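Succinate-semialdehyde dehydrogenase (Streptococcus pyogenes MGAS1882, PDB 4OGD) catalyses the oxidation of succinic semialdehyde to succinate, with NADP+ bound as cofactor in a Rossmann-type domain of the aldehyde dehydrogenase family. Local coordinates at residues K37-K41 with E42-E46; R140-A143 with P144-V148; A216-A219 with G220-K224; T21-G24 with L25-L29. All blocks are in the same frame, centred on the assembly; numbering follows the deposited sequence.

Interaction 1. Residues K37-K41 with E42-E46; sequences KKWRK and EDHLE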
loop_
_atom_site.group_PDB
_atom_site.type_symbol
_atom_site.label_atom_id
_atom_site.label_comp_id
_atom_site.label_asym_id
_atom_site.label_seq_id
_atom_site.Cartn_x
_atom_site.Cartn_y
_atom_site.Cartn_z
ATOM N N LYS A 37 -9.813 -20.351 -2.511
ATOM C CA LYS A 37 -10.380 -20.769 -3.792
ATOM C C LYS A 37 -11.853 -21.172 -3.665
ATOM O O LYS A 37 -12.669 -20.864 -4.540
ATOM C CB LYS A 37 -9.575 -21.926 -4.393
ATOM C CG LYS A 37 -8.201 -21.543 -4.921
ATOM C CD LYS A 37 -8.298 -20.711 -6.201
ATOM C CE LYS A 37 -6.937 -20.546 -6.863
ATOM N NZ LYS A 37 -7.030 -19.814 -8.181
ATOM N N LYS A 38 -12.185 -21.870 -2.584
ATOM C CA LYS A 38 -13.571 -22.246 -2.317
ATOM C C LYS A 38 -14.484 -21.027 -2.205
ATOM O O LYS A 38 -15.581 -20.999 -2.764
ATOM C CB LYS A 38 -13.660 -23.110 -1.049
ATOM C CG LYS A 38 -15.089 -23.378 -0.570
ATOM C CD LYS A 38 -15.093 -24.313 0.625
ATOM C CE LYS A 38 -16.502 -24.518 1.159
ATOM N NZ LYS A 38 -16.492 -25.565 2.214
ATOM N N TRP A 39 -14.026 -20.010 -1.485
ATOM C CA TRP A 39 -14.824 -18.814 -1.286
ATOM C C TRP A 39 -14.921 -17.967 -2.558
ATOM O O TRP A 39 -15.846 -17.170 -2.706
ATOM C CB TRP A 39 -14.254 -17.993 -0.132
ATOM C CG TRP A 39 -14.542 -18.561 1.232
ATOM C CD1 TRP A 39 -15.488 -19.502 1.564
ATOM C CD2 TRP A 39 -13.874 -18.218 2.452
ATOM N NE1 TRP A 39 -15.447 -19.748 2.924
ATOM C CE2 TRP A 39 -14.465 -18.974 3.488
ATOM C CE3 TRP A 39 -12.834 -17.337 2.771
ATOM C CZ2 TRP A 39 -14.047 -18.878 4.821
ATOM C CZ3 TRP A 39 -12.420 -17.242 4.091
ATOM C CH2 TRP A 39 -13.027 -18.005 5.102
ATOM N N ARG A 40 -13.968 -18.140 -3.471
ATOM C CA ARG A 40 -14.057 -17.499 -4.786
ATOM C C ARG A 40 -15.034 -18.226 -5.709
ATOM O O ARG A 40 -15.758 -17.594 -6.483
ATOM C CB ARG A 40 -12.684 -17.427 -5.459
ATOM C CG ARG A 40 -11.848 -16.233 -5.053
ATOM C CD ARG A 40 -12.540 -14.914 -5.375
ATOM N NE ARG A 40 -12.621 -14.656 -6.809
ATOM C CZ ARG A 40 -11.772 -13.882 -7.478
ATOM N NH1 ARG A 40 -10.776 -13.282 -6.842
ATOM N NH2 ARG A 40 -11.928 -13.703 -8.783
ATOM N N LYS A 41 -15.047 -19.553 -5.615
ATOM C CA LYS A 41 -15.860 -20.399 -6.489
ATOM C C LYS A 41 -17.319 -20.494 -6.055
ATOM O O LYS A 41 -18.220 -20.579 -6.895
ATOM C CB LYS A 41 -15.272 -21.810 -6.545
ATOM C CG LYS A 41 -16.025 -22.746 -7.479
ATOM C CD LYS A 41 -15.454 -24.154 -7.452
ATOM C CE LYS A 41 -16.135 -25.025 -8.494
ATOM N NZ LYS A 41 -15.519 -26.376 -8.585
ATOM N N GLU A 42 -17.543 -20.514 -4.741
ATOM C CA GLU A 42 -18.885 -20.631 -4.173
ATOM C C GLU A 42 -19.170 -19.422 -3.288
ATOM O O GLU A 42 -18.272 -18.935 -2.601
ATOM C CB GLU A 42 -18.988 -21.903 -3.331
ATOM C CG GLU A 42 -18.485 -23.166 -4.029
ATOM C CD GLU A 42 -18.395 -24.366 -3.098
ATOM O OE1 GLU A 42 -18.649 -24.207 -1.887
ATOM O OE2 GLU A 42 -18.060 -25.471 -3.580
ATOM N N ASP A 43 -20.417 -18.951 -3.300
ATOM C CA ASP A 43 -20.825 -17.806 -2.486
ATOM C C ASP A 43 -21.111 -18.227 -1.047
ATOM O O ASP A 43 -22.125 -18.862 -0.763
ATOM C CB ASP A 43 -22.062 -17.139 -3.091
ATOM C CG ASP A 43 -22.459 -15.860 -2.371
ATOM O OD1 ASP A 43 -21.835 -15.507 -1.348
ATOM O OD2 ASP A 43 -23.417 -15.206 -2.832
ATOM N N HIS A 44 -20.216 -17.848 -0.142
ATOM C CA HIS A 44 -20.347 -18.191 1.268
ATOM C C HIS A 44 -20.371 -16.936 2.128
ATOM O O HIS A 44 -20.165 -17.005 3.344
ATOM C CB HIS A 44 -19.195 -19.100 1.704
ATOM C CG HIS A 44 -19.239 -20.465 1.091
ATOM N ND1 HIS A 44 -19.933 -21.513 1.658
ATOM C CD2 HIS A 44 -18.689 -20.949 -0.048
ATOM C CE1 HIS A 44 -19.800 -22.587 0.900
ATOM N NE2 HIS A 44 -19.053 -22.271 -0.142
ATOM N N LEU A 45 -20.632 -15.790 1.503
ATOM C CA LEU A 45 -20.639 -14.518 2.224
ATOM C C LEU A 45 -21.602 -14.481 3.411
ATOM O O LEU A 45 -21.217 -14.068 4.508
ATOM C CB LEU A 45 -20.940 -13.352 1.280
ATOM C CG LEU A 45 -21.062 -11.979 1.956
ATOM C CD1 LEU A 45 -19.770 -11.596 2.685
ATOM C CD2 LEU A 45 -21.432 -10.922 0.935
ATOM N N GLU A 46 -22.848 -14.903 3.205
ATOM C CA GLU A 46 -23.816 -14.886 4.307
ATOM C C GLU A 46 -23.372 -15.763 5.484
ATOM O O GLU A 46 -23.568 -15.394 6.643
ATOM C CB GLU A 46 -25.217 -15.284 3.820
ATOM C CG GLU A 46 -25.873 -14.234 2.924
ATOM C CD GLU A 46 -26.027 -12.885 3.614
ATOM O OE1 GLU A 46 -26.315 -12.863 4.828
ATOM O OE2 GLU A 46 -25.871 -11.847 2.941
HETATM O O HOH W 1 -17.709 -16.515 -0.718
#
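W39 and H44 meet across the turn that joins helix 22-41 to helix 45-61, their side chains crossing at about a right angle. The indole brings CD1 to the CB of H44, 3.7 Å away, and the two ring planes are inclined obliquely, at 49°. A second crossing, also near a right angle, sets the extended chain of K38 against the imidazole: CE of K38 lies 3.6 Å from NE2 of H44. With CG of K38 anti to the backbone N (chi1 171°), its methylenes run past both H44 and the carboxylate of E42 before the ammonium reaches E177, with which it forms a salt bridge. A long lysine suits this place because its aliphatic part packs while its charge is used further out.

E42 leaves the helix, yet its N still donates to O of K38 at 2.8 Å. Its OE1 accepts from NE2 of H44 at 2.6 Å, through the anti lone pair and within the imidazole plane. Water 1 bridges O of W39 and N of H44, and D43 closes an Asx turn by accepting from N of L45.

ND1 of H44 pairs with E47, so both ring nitrogens are engaged and the ring's rotation is fixed; two flanking carboxylates would probably favour a protonated imidazole.

Interaction 2. Residues R140-A143 with P144-V148; sequences RVFA and PNFIV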
loop_
_atom_site.group_PDB
_atom_site.type_symbol
_atom_site.label_atom_id
_atom_site.label_comp_id
_atom_site.label_asym_id
_atom_site.label_seq_id
_atom_site.Cartn_x
_atom_site.Cartn_y
_atom_site.Cartn_z
ATOM N N ARG A 140 -8.847 -6.171 14.224
ATOM C CA ARG A 140 -8.805 -5.070 13.256
ATOM C C ARG A 140 -8.558 -5.566 11.844
ATOM O O ARG A 140 -9.040 -4.966 10.885
ATOM C CB ARG A 140 -7.736 -4.030 13.626
ATOM C CG ARG A 140 -8.136 -3.125 14.785
ATOM C CD ARG A 140 -7.438 -1.760 14.785
ATOM N NE ARG A 140 -6.055 -1.788 14.331
ATOM C CZ ARG A 140 -5.096 -0.975 14.779
ATOM N NH1 ARG A 140 -5.353 -0.071 15.717
ATOM N NH2 ARG A 140 -3.868 -1.085 14.299
ATOM N N VAL A 141 -7.802 -6.651 11.715
ATOM C CA VAL A 141 -7.501 -7.185 10.390
ATOM C C VAL A 141 -8.243 -8.471 10.063
ATOM O O VAL A 141 -8.566 -8.704 8.899
ATOM C CB VAL A 141 -5.981 -7.362 10.153
ATOM C CG1 VAL A 141 -5.305 -6.015 10.165
ATOM C CG2 VAL A 141 -5.361 -8.267 11.198
ATOM N N PHE A 142 -8.535 -9.301 11.069
ATOM C CA PHE A 142 -9.300 -10.510 10.792
ATOM C C PHE A 142 -10.714 -10.190 10.294
ATOM O O PHE A 142 -11.172 -10.784 9.313
ATOM C CB PHE A 142 -9.371 -11.430 12.017
ATOM C CG PHE A 142 -10.338 -12.562 11.843
ATOM C CD1 PHE A 142 -10.046 -13.605 10.975
ATOM C CD2 PHE A 142 -11.552 -12.564 12.514
ATOM C CE1 PHE A 142 -10.948 -14.650 10.788
ATOM C CE2 PHE A 142 -12.462 -13.601 12.322
ATOM C CZ PHE A 142 -12.156 -14.637 11.470
ATOM N N ALA A 143 -11.410 -9.278 10.971
ATOM C CA ALA A 143 -12.808 -9.004 10.618
ATOM C C ALA A 143 -12.992 -8.608 9.143
ATOM O O ALA A 143 -13.784 -9.238 8.435
ATOM C CB ALA A 143 -13.441 -7.966 11.563
ATOM N N PRO A 144 -12.253 -7.586 8.661
ATOM C CA PRO A 144 -12.479 -7.237 7.251
ATOM C C PRO A 144 -11.979 -8.289 6.255
ATOM O O PRO A 144 -12.627 -8.533 5.238
ATOM C CB PRO A 144 -11.703 -5.922 7.086
ATOM C CG PRO A 144 -10.643 -5.981 8.146
ATOM C CD PRO A 144 -11.316 -6.648 9.313
ATOM N N ASN A 145 -10.842 -8.915 6.527
ATOM C CA ASN A 145 -10.356 -9.930 5.608
ATOM C C ASN A 145 -11.247 -11.169 5.550
ATOM O O ASN A 145 -11.449 -11.747 4.483
ATOM C CB ASN A 145 -8.893 -10.281 5.900
ATOM C CG ASN A 145 -7.939 -9.201 5.403
ATOM O OD1 ASN A 145 -7.759 -9.032 4.197
ATOM N ND2 ASN A 145 -7.340 -8.456 6.330
ATOM N N PHE A 146 -11.792 -11.565 6.694
ATOM C CA PHE A 146 -12.699 -12.701 6.737
ATOM C C PHE A 146 -13.941 -12.404 5.899
ATOM O O PHE A 146 -14.399 -13.250 5.117
ATOM C CB PHE A 146 -13.071 -12.991 8.187
ATOM C CG PHE A 146 -14.006 -14.157 8.365
ATOM C CD1 PHE A 146 -13.650 -15.427 7.932
ATOM C CD2 PHE A 146 -15.228 -13.980 9.000
ATOM C CE1 PHE A 146 -14.508 -16.503 8.111
ATOM C CE2 PHE A 146 -16.092 -15.050 9.184
ATOM C CZ PHE A 146 -15.730 -16.311 8.735
ATOM N N ILE A 147 -14.477 -11.196 6.042
ATOM C CA ILE A 147 -15.644 -10.794 5.262
ATOM C C ILE A 147 -15.404 -10.845 3.734
ATOM O O ILE A 147 -16.211 -11.417 3.000
ATOM C CB ILE A 147 -16.180 -9.416 5.711
ATOM C CG1 ILE A 147 -16.806 -9.528 7.107
ATOM C CG2 ILE A 147 -17.189 -8.880 4.711
ATOM C CD1 ILE A 147 -17.947 -10.551 7.190
ATOM N N VAL A 148 -14.303 -10.269 3.255
ATOM C CA VAL A 148 -14.045 -10.299 1.806
ATOM C C VAL A 148 -13.716 -11.710 1.313
ATOM O O VAL A 148 -13.961 -12.048 0.147
ATOM C CB VAL A 148 -12.958 -9.295 1.353
ATOM C CG1 VAL A 148 -11.569 -9.822 1.653
ATOM C CG2 VAL A 148 -13.084 -9.029 -0.149
#
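F142 and F146, one helical turn apart on helix 136-148, lie side by side. Their planes are only 20° from parallel, but the rings are slid so far that they barely overlap. CZ of F142 sits over the face of F146, 3.6 Å from its CG, while CB of F146 makes a CH-pi contact with the face of F142, 4.0 Å from the ring centroid. With CG anti to the backbone N (chi1 170° and -180°), both leave the helix the same way.

Packing is tight where the ring of P144 presses on the preceding turn: its CG lies 3.3 Å from R140 O. Proline has no N-H, so R140 O gets no helical bond from it, and the helix is kinked here. The next bond is looser, N145 N to V141 O at 3.3 Å. N145 compensates with its side chain, whose ND2 donates to the same oxygen at 2.9 Å from the opposite face of the carbonyl plane; its OD1 accepts from N150. F146 N to F142 O is short again at 2.8 Å, though I147 N to A143 O stretches to 3.2 Å.

All the touching residues are buried: L52 of helix 45-61, Y95 of helix 78-103 and M152 of strand 152-155 pack against them. This is a proline-kinked crossover helix, linking parallel strands 124-128 and 152-155 in a beta-alpha-beta unit of the Rossmann-type domain.

Interaction 3. Residues A216-A219 with G220-K224; sequences AEEA and GKNLK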
loop_
_atom_site.group_PDB
_atom_site.type_symbol
_atom_site.label_atom_id
_atom_site.label_comp_id
_atom_site.label_asym_id
_atom_site.label_seq_id
_atom_site.Cartn_x
_atom_site.Cartn_y
_atom_site.Cartn_z
ATOM N N ALA A 216 8.642 -5.671 6.106
ATOM C CA ALA A 216 8.352 -4.949 4.871
ATOM C C ALA A 216 9.455 -5.162 3.842
ATOM O O ALA A 216 9.196 -5.209 2.631
ATOM C CB ALA A 216 8.140 -3.458 5.148
ATOM N N GLU A 217 10.692 -5.279 4.317
ATOM C CA GLU A 217 11.812 -5.584 3.427
ATOM C C GLU A 217 11.613 -6.943 2.752
ATOM O O GLU A 217 11.785 -7.070 1.535
ATOM C CB GLU A 217 13.138 -5.539 4.200
ATOM C CG GLU A 217 14.373 -5.857 3.367
ATOM C CD GLU A 217 15.646 -5.905 4.192
ATOM O OE1 GLU A 217 15.630 -5.438 5.345
ATOM O OE2 GLU A 217 16.662 -6.418 3.681
ATOM N N GLU A 218 11.229 -7.951 3.539
ATOM C CA GLU A 218 11.005 -9.296 3.015
ATOM C C GLU A 218 9.788 -9.321 2.077
ATOM O O GLU A 218 9.801 -9.981 1.040
ATOM C CB GLU A 218 10.839 -10.294 4.174
ATOM C CG GLU A 218 10.671 -11.742 3.740
ATOM C CD GLU A 218 11.926 -12.338 3.109
ATOM O OE1 GLU A 218 13.048 -11.919 3.475
ATOM O OE2 GLU A 218 11.782 -13.235 2.246
ATOM N N ALA A 219 8.742 -8.585 2.436
ATOM C CA ALA A 219 7.570 -8.495 1.574
ATOM C C ALA A 219 7.910 -7.860 0.229
ATOM O O ALA A 219 7.469 -8.334 -0.813
ATOM C CB ALA A 219 6.459 -7.717 2.262
ATOM N N GLY A 220 8.694 -6.786 0.250
ATOM C CA GLY A 220 9.067 -6.116 -0.986
ATOM C C GLY A 220 9.868 -7.030 -1.893
ATOM O O GLY A 220 9.626 -7.078 -3.101
ATOM N N LYS A 221 10.810 -7.763 -1.305
ATOM C CA LYS A 221 11.615 -8.738 -2.050
ATOM C C LYS A 221 10.719 -9.703 -2.832
ATOM O O LYS A 221 11.068 -10.152 -3.929
ATOM C CB LYS A 221 12.513 -9.510 -1.075
ATOM C CG LYS A 221 13.444 -10.540 -1.702
ATOM C CD LYS A 221 14.314 -11.171 -0.618
ATOM C CE LYS A 221 15.171 -12.307 -1.160
ATOM N NZ LYS A 221 16.216 -12.716 -0.169
ATOM N N ASN A 222 9.546 -9.984 -2.268
ATOM C CA ASN A 222 8.617 -10.962 -2.824
ATOM C C ASN A 222 7.381 -10.352 -3.472
ATOM O O ASN A 222 6.421 -11.063 -3.795
ATOM C CB ASN A 222 8.205 -11.956 -1.732
ATOM C CG ASN A 222 9.360 -12.840 -1.295
ATOM O OD1 ASN A 222 9.769 -13.736 -2.031
ATOM N ND2 ASN A 222 9.907 -12.575 -0.113
ATOM N N LEU A 223 7.423 -9.038 -3.688
ATOM C CA LEU A 223 6.352 -8.302 -4.349
ATOM C C LEU A 223 5.027 -8.383 -3.603
ATOM O O LEU A 223 3.973 -8.315 -4.223
ATOM C CB LEU A 223 6.161 -8.780 -5.795
ATOM C CG LEU A 223 7.421 -8.778 -6.658
ATOM C CD1 LEU A 223 7.134 -9.421 -8.005
ATOM C CD2 LEU A 223 7.943 -7.366 -6.839
ATOM N N LYS A 224 5.083 -8.519 -2.280
ATOM C CA LYS A 224 3.857 -8.597 -1.481
ATOM C C LYS A 224 3.451 -7.230 -0.919
ATOM O O LYS A 224 4.274 -6.523 -0.342
ATOM C CB LYS A 224 4.018 -9.604 -0.335
ATOM C CG LYS A 224 4.414 -11.009 -0.795
ATOM C CD LYS A 224 3.359 -11.593 -1.722
ATOM C CE LYS A 224 3.887 -12.810 -2.493
ATOM N NZ LYS A 224 4.084 -14.029 -1.651
#
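Helix 209-221 ends here in a Schellman motif: K224 N donates to A219 O at 2.8 Å, and L223 N to G220 O at 3.0 Å, with L223 in the C-prime position at positive phi (61°). The donor K224 N stands above the carbonyl plane of A219 and off its lone pairs, because the chain has by then turned back across the helix end. Ahead of this, regular helical bonds join G220 N to A216 O and K221 N to E217 O.

N222, the first residue to leave helical phi/psi, uses its side chain to reinforce the last turn. Its CG lies anti to the carbonyl carbon (chi1 -68°), and from there ND2 turns back to donate to E218 O at 2.8 Å, supplementing a weak bond from its own N to that oxygen. E218 bends at chi2 so that its OE2 approaches the same ND2 at 3.1 Å, a weak bond, the carboxylate and amide planes being 43° apart. Asparagine is short enough to reach a carbonyl at its own helix end.

A219 is buried against T226, and its CB rests 4.0 Å from CB of K224. The rest of the K224 chain bends to put NZ on the carbonyls of I195 and V200. Across the dimer A216 packs on G220 of the second subunit, where the absence of a side chain permits a close approach, so the helix end also belongs to the subunit interface. This is the C-terminal end of a beta-alpha-beta crossover, where the chain leaves the helix and enters strand 225-229 of the Rossmann-type sheet.

Interaction 4. Residues T21-G24 with L25-L29; sequences TDQG and LADVL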
loop_
_atom_site.group_PDB
_atom_site.type_symbol
_atom_site.label_atom_id
_atom_site.label_comp_id
_atom_site.label_asym_id
_atom_site.label_seq_id
_atom_site.Cartn_x
_atom_site.Cartn_y
_atom_site.Cartn_z
ATOM N N THR A 21 5.834 -27.290 12.972
ATOM C CA THR A 21 6.854 -27.846 12.085
ATOM C C THR A 21 6.721 -27.268 10.682
ATOM O O THR A 21 5.684 -26.695 10.334
ATOM C CB THR A 21 6.753 -29.374 12.004
ATOM O OG1 THR A 21 5.486 -29.739 11.443
ATOM C CG2 THR A 21 6.900 -29.987 13.389
ATOM N N ASP A 22 7.776 -27.407 9.881
ATOM C CA ASP A 22 7.722 -26.991 8.486
ATOM C C ASP A 22 6.574 -27.661 7.738
ATOM O O ASP A 22 5.865 -26.999 6.980
ATOM C CB ASP A 22 9.050 -27.258 7.777
ATOM C CG ASP A 22 10.159 -26.350 8.262
ATOM O OD1 ASP A 22 9.857 -25.219 8.690
ATOM O OD2 ASP A 22 11.334 -26.769 8.211
ATOM N N GLN A 23 6.369 -28.961 7.956
ATOM C CA GLN A 23 5.262 -29.638 7.288
ATOM C C GLN A 23 3.902 -29.144 7.778
ATOM O O GLN A 23 2.987 -28.955 6.979
ATOM C CB GLN A 23 5.342 -31.160 7.431
ATOM C CG GLN A 23 4.299 -31.867 6.571
ATOM C CD GLN A 23 4.508 -31.598 5.088
ATOM O OE1 GLN A 23 5.613 -31.769 4.571
ATOM N NE2 GLN A 23 3.455 -31.160 4.400
ATOM N N GLY A 24 3.776 -28.928 9.084
ATOM C CA GLY A 24 2.556 -28.373 9.647
ATOM C C GLY A 24 2.241 -27.033 9.002
ATOM O O GLY A 24 1.097 -26.752 8.647
ATOM N N LEU A 25 3.273 -26.219 8.822
ATOM C CA LEU A 25 3.111 -24.902 8.208
ATOM C C LEU A 25 2.679 -25.009 6.745
ATOM O O LEU A 25 1.768 -24.299 6.299
ATOM C CB LEU A 25 4.409 -24.102 8.346
ATOM C CG LEU A 25 4.441 -22.717 7.706
ATOM C CD1 LEU A 25 3.334 -21.826 8.268
ATOM C CD2 LEU A 25 5.814 -22.087 7.921
ATOM N N ALA A 26 3.321 -25.900 5.994
ATOM C CA ALA A 26 2.923 -26.121 4.607
ATOM C C ALA A 26 1.464 -26.562 4.534
ATOM O O ALA A 26 0.696 -26.075 3.698
ATOM C CB ALA A 26 3.833 -27.152 3.933
ATOM N N ASP A 27 1.081 -27.481 5.415
ATOM C CA ASP A 27 -0.295 -27.964 5.442
ATOM C C ASP A 27 -1.294 -26.831 5.703
ATOM O O ASP A 27 -2.341 -26.755 5.052
ATOM C CB ASP A 27 -0.456 -29.097 6.460
ATOM C CG ASP A 27 0.312 -30.348 6.065
ATOM O OD1 ASP A 27 0.741 -30.447 4.897
ATOM O OD2 ASP A 27 0.474 -31.241 6.923
ATOM N N VAL A 28 -0.955 -25.950 6.638
ATOM C CA VAL A 28 -1.788 -24.785 6.940
ATOM C C VAL A 28 -1.921 -23.838 5.748
ATOM O O VAL A 28 -3.020 -23.365 5.451
ATOM C CB VAL A 28 -1.269 -24.030 8.194
ATOM C CG1 VAL A 28 -1.945 -22.672 8.329
ATOM C CG2 VAL A 28 -1.520 -24.859 9.439
ATOM N N LEU A 29 -0.819 -23.566 5.055
ATOM C CA LEU A 29 -0.900 -22.685 3.890
ATOM C C LEU A 29 -1.746 -23.287 2.779
ATOM O O LEU A 29 -2.526 -22.580 2.133
ATOM C CB LEU A 29 0.491 -22.313 3.369
ATOM C CG LEU A 29 1.347 -21.471 4.320
ATOM C CD1 LEU A 29 2.681 -21.144 3.664
ATOM C CD2 LEU A 29 0.628 -20.187 4.727
#
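Q23 and D27 join side chains across the first turns of helix 22-41, beside a classical N-cap. Four backbone N-H groups at the start of a helix lack a carbonyl one turn earlier, and T21 meets one of these needs: its OG1 accepts from G24 N at 3.0 Å. Threonine suits the cap because its hydroxyl oxygen is held close to its own backbone, and chi1 of 63° brings it round to the helix. The T21 carbonyl takes the N-H of L25 at 2.9 Å, which starts the regular ladder. D22 O, Q23 O and G24 O then accept from the N-H groups of A26, D27 and V28.

D22 suits the first turn, where its negative charge probably interacts favourably with the positive end of the helix dipole; its OD1 accepts from Q190 of helix 188-196. L25 supplies the buried side, packing on V194, on M20 and against the chain of Q190, while L29 reaches the loop at D197 and R199.

Along the exposed side, Q23 bends at chi2 (62°) to turn its amide towards D27, a polar pair suited to water. Their planes are 47° apart. NE2 donates to OD1 of D27 at 2.8 Å, a bond that lies within the glutamine's amide plane but meets the aspartate oxygen from above its carboxylate plane.

From the N terminus the contacts follow in series, none nesting within or crossing another: interaction 4 first, then 1, 2 and 3. Each is local, joining neighbouring turns rather than closing a long loop. Interactions 4 and 1 mark the start and end of helix 22-41, their centres 24 Å apart, and interaction 1 carries the chain into helix 45-61. Interaction 2 lies in the crossover helix between strands 124-128 and 152-155, and touches interaction 1 through W39 on F146 and L45 on I147. Interaction 3 ends a second crossover helix, 209-221, between strands 200-206 and 225-229. Interactions 1 and 3 both reach the second subunit, at separate places.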